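Local coordinates for protein hydrazine synthase beta subunit (Candidatus Kuenenia stuttgartiensis, PDB 5C2V) that forms part of the hydrazine synthase complex, which condenses nitric oxide with ammonium to hydrazine, and may modulate passage of the hydroxylamine intermediate between the active sites, at residues Val79-Ile84 with Gln88-Ile93. Sequence-based numbering, arbitrary orientation.
Sequences VSVVDI and QEIKEI
The outer hairpin of a four-stranded beta-propeller blade pairs Val79-Asp83, its third strand, antiparallel with Gln88-Ile93, the outermost strand, and a classic beta bulge shifts the register by one residue midway. Val79 N donates to Ile93 O and Ile93 N to Val79 O, both at 2.9 Å. Val81 N then donates almost straight to Lys91 O (2.9 Å, 175°). At the bulge Ile90 and Lys91 both face Val81: Ile90 N reaches Val81 O at 2.8 Å, whereas Lys91 N makes only a weak bond to that oxygen. Beyond it Asp83 N donates to Gln88 O at 2.8 Å, and the return bond from Gln88 N is weak.

The extra residue moves Ile90 out of strict alternation. Its CG1 sits between its own backbone N and carbonyl carbon (chi1 63°), which lays CG1 and CD1 against Val81 CG1, with CG1 to CG1 at 3.8 Å. The other branch, Ile90 CG2, meets Asp83 CB, and on the same face Ile93 CD1 touches Val81 CG2 at 4.1 Å. On the other face the extended chain of Glu89 runs back past Val81 O to Ser80, where Ser80 OG donates to Glu89 OE1 (3.1 Å) from above the carboxylate plane. Asn73 of the neighbouring strand also bonds Ser80 OG, and Arg54 forms a salt bridge with Glu92 OE2.

Val81 O thus gathers both bulge N-H groups, unequally, while side chains join the third strand to the outermost one, the apolar contacts on the face of Val81 and Ile93 and the serine-carboxylate bond on the face of Ser80 and Glu89.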
ATOM      1  N   VAL B  79     -30.256 -30.605  52.210  1.00 68.12           N
ATOM      2  CA  VAL B  79     -30.938 -29.380  51.814  1.00 70.90           C
ATOM      3  C   VAL B  79     -31.834 -28.886  52.947  1.00 67.31           C
ATOM      4  O   VAL B  79     -32.749 -29.589  53.374  1.00 65.76           O
ATOM      5  CB  VAL B  79     -31.796 -29.585  50.547  1.00 71.81           C
ATOM      6  CG1 VAL B  79     -32.643 -28.350  50.271  1.00 68.37           C
ATOM      7  CG2 VAL B  79     -30.919 -29.920  49.350  1.00 63.25           C
ATOM      8  N   SER B  80     -31.566 -27.679  53.430  1.00 54.09           N
ATOM      9  CA  SER B  80     -32.365 -27.089  54.496  1.00 50.46           C
ATOM     10  C   SER B  80     -33.554 -26.314  53.938  1.00 65.11           C
ATOM     11  O   SER B  80     -33.443 -25.650  52.908  1.00 70.04           O
ATOM     12  CB  SER B  80     -31.504 -26.166  55.361  1.00 49.40           C
ATOM     13  OG  SER B  80     -30.421 -26.873  55.940  1.00 85.27           O
ATOM     14  N   VAL B  81     -34.693 -26.407  54.616  1.00 72.90           N
ATOM     15  CA  VAL B  81     -35.845 -25.586  54.267  1.00 53.72           C
ATOM     16  C   VAL B  81     -36.031 -24.502  55.322  1.00 63.88           C
ATOM     17  O   VAL B  81     -36.227 -24.797  56.500  1.00 74.11           O
ATOM     18  CB  VAL B  81     -37.133 -26.417  54.142  1.00 64.92           C
ATOM     19  CG1 VAL B  81     -38.309 -25.517  53.792  1.00 60.90           C
ATOM     20  CG2 VAL B  81     -36.962 -27.503  53.094  1.00 66.11           C
ATOM     21  N   VAL B  82     -35.964 -23.247  54.891  1.00 65.76           N
ATOM     22  CA  VAL B  82     -35.994 -22.121  55.816  1.00 67.22           C
ATOM     23  C   VAL B  82     -37.270 -21.298  55.683  1.00 68.90           C
ATOM     24  O   VAL B  82     -37.671 -20.932  54.578  1.00 78.30           O
ATOM     25  CB  VAL B  82     -34.778 -21.195  55.600  1.00 61.15           C
ATOM     26  CG1 VAL B  82     -34.873 -19.958  56.485  1.00 43.20           C
ATOM     27  CG2 VAL B  82     -33.482 -21.949  55.859  1.00 56.43           C
ATOM     28  N   ASP B  83     -37.905 -21.011  56.814  1.00 79.19           N
ATOM     29  CA  ASP B  83     -39.031 -20.091  56.836  1.00 71.18           C
ATOM     30  C   ASP B  83     -38.475 -18.672  56.810  1.00 76.02           C
ATOM     31  O   ASP B  83     -37.728 -18.276  57.705  1.00 74.99           O
ATOM     32  CB  ASP B  83     -39.900 -20.321  58.074  1.00 75.92           C
ATOM     33  CG  ASP B  83     -41.272 -19.686  57.954  1.00 76.12           C
ATOM     34  OD1 ASP B  83     -41.367 -18.444  58.049  1.00 85.60           O
ATOM     35  OD2 ASP B  83     -42.258 -20.431  57.773  1.00 78.23           O
ATOM     36  N   ILE B  84     -38.839 -17.910  55.784  1.00 68.65           N
ATOM     37  CA  ILE B  84     -38.240 -16.599  55.560  1.00 78.35           C
ATOM     38  C   ILE B  84     -38.741 -15.571  56.571  1.00 83.79           C
ATOM     39  O   ILE B  84     -37.973 -14.744  57.064  1.00 77.47           O
ATOM     40  CB  ILE B  84     -38.516 -16.101  54.125  1.00 80.84           C
ATOM     41  CG1 ILE B  84     -37.857 -17.042  53.112  1.00 78.17           C
ATOM     42  CG2 ILE B  84     -38.004 -14.682  53.933  1.00 76.72           C
ATOM     43  CD1 ILE B  84     -37.955 -16.575  51.679  1.00 78.19           C
ATOM     44  N   GLN B  88     -36.181 -19.157  60.496  1.00 67.21           N
ATOM     45  CA  GLN B  88     -35.872 -20.422  61.158  1.00 74.79           C
ATOM     46  C   GLN B  88     -35.919 -21.593  60.172  1.00 73.60           C
ATOM     47  O   GLN B  88     -36.766 -21.619  59.280  1.00 65.40           O
ATOM     48  CB  GLN B  88     -36.853 -20.657  62.313  1.00 76.42           C
ATOM     49  CG  GLN B  88     -36.768 -22.024  62.975  1.00 72.64           C
ATOM     50  CD  GLN B  88     -35.539 -22.178  63.850  1.00 80.10           C
ATOM     51  OE1 GLN B  88     -34.880 -21.197  64.195  1.00 92.96           O
ATOM     52  NE2 GLN B  88     -35.228 -23.415  64.219  1.00 73.58           N
ATOM     53  N   GLU B  89     -35.015 -22.559  60.331  1.00 70.42           N
ATOM     54  CA  GLU B  89     -35.029 -23.748  59.482  1.00 74.26           C
ATOM     55  C   GLU B  89     -36.072 -24.744  59.974  1.00 66.84           C
ATOM     56  O   GLU B  89     -35.976 -25.248  61.093  1.00 69.82           O
ATOM     57  CB  GLU B  89     -33.650 -24.412  59.461  1.00 51.68           C
ATOM     58  CG  GLU B  89     -33.633 -25.774  58.781  1.00 61.88           C
ATOM     59  CD  GLU B  89     -32.420 -26.602  59.161  1.00 79.50           C
ATOM     60  OE1 GLU B  89     -32.135 -27.597  58.461  1.00 73.32           O
ATOM     61  OE2 GLU B  89     -31.756 -26.262  60.163  1.00 91.04           O
ATOM     62  N   ILE B  90     -37.066 -25.031  59.138  1.00 64.70           N
ATOM     63  CA  ILE B  90     -38.137 -25.936  59.541  1.00 66.51           C
ATOM     64  C   ILE B  90     -37.954 -27.408  59.156  1.00 61.40           C
ATOM     65  O   ILE B  90     -38.673 -28.267  59.667  1.00 80.08           O
ATOM     66  CB  ILE B  90     -39.481 -25.461  58.958  1.00 63.95           C
ATOM     67  CG1 ILE B  90     -39.435 -25.498  57.428  1.00 76.69           C
ATOM     68  CG2 ILE B  90     -39.811 -24.062  59.454  1.00 60.21           C
ATOM     69  CD1 ILE B  90     -40.626 -24.844  56.760  1.00 71.00           C
ATOM     70  N   LYS B  91     -37.002 -27.709  58.274  1.00 52.24           N
ATOM     71  CA  LYS B  91     -36.752 -29.103  57.902  1.00 63.21           C
ATOM     72  C   LYS B  91     -35.374 -29.316  57.271  1.00 72.85           C
ATOM     73  O   LYS B  91     -34.757 -28.374  56.768  1.00 68.71           O
ATOM     74  CB  LYS B  91     -37.845 -29.602  56.947  1.00 63.52           C
ATOM     75  CG  LYS B  91     -37.985 -31.121  56.895  1.00 65.84           C
ATOM     76  CD  LYS B  91     -39.203 -31.555  56.095  1.00 58.36           C
ATOM     77  CE  LYS B  91     -39.326 -33.073  56.060  1.00 43.26           C
ATOM     78  NZ  LYS B  91     -40.551 -33.522  55.342  1.00 56.60           N
ATOM     79  N   GLU B  92     -34.908 -30.563  57.288  1.00 74.52           N
ATOM     80  CA  GLU B  92     -33.720 -30.960  56.541  1.00 69.35           C
ATOM     81  C   GLU B  92     -34.001 -32.200  55.694  1.00 63.69           C
ATOM     82  O   GLU B  92     -34.270 -33.279  56.225  1.00 76.38           O
ATOM     83  CB  GLU B  92     -32.545 -31.228  57.482  1.00 73.21           C
ATOM     84  CG  GLU B  92     -31.315 -31.786  56.781  1.00 79.14           C
ATOM     85  CD  GLU B  92     -30.198 -32.135  57.744  1.00 80.90           C
ATOM     86  OE1 GLU B  92     -29.260 -32.853  57.336  1.00 77.13           O
ATOM     87  OE2 GLU B  92     -30.258 -31.691  58.909  1.00 87.94           O
ATOM     88  N   ILE B  93     -33.931 -32.043  54.375  1.00 77.34           N
ATOM     89  CA  ILE B  93     -34.122 -33.157  53.452  1.00 75.69           C
ATOM     90  C   ILE B  93     -32.763 -33.688  53.015  1.00 74.02           C
ATOM     91  O   ILE B  93     -31.847 -32.912  52.771  1.00 71.86           O
ATOM     92  CB  ILE B  93     -34.933 -32.731  52.214  1.00 62.90           C
ATOM     93  CG1 ILE B  93     -36.115 -31.854  52.627  1.00 62.91           C
ATOM     94  CG2 ILE B  93     -35.398 -33.950  51.430  1.00 61.07           C
ATOM     95  CD1 ILE B  93     -36.868 -31.260  51.463  1.00 57.56           C
TER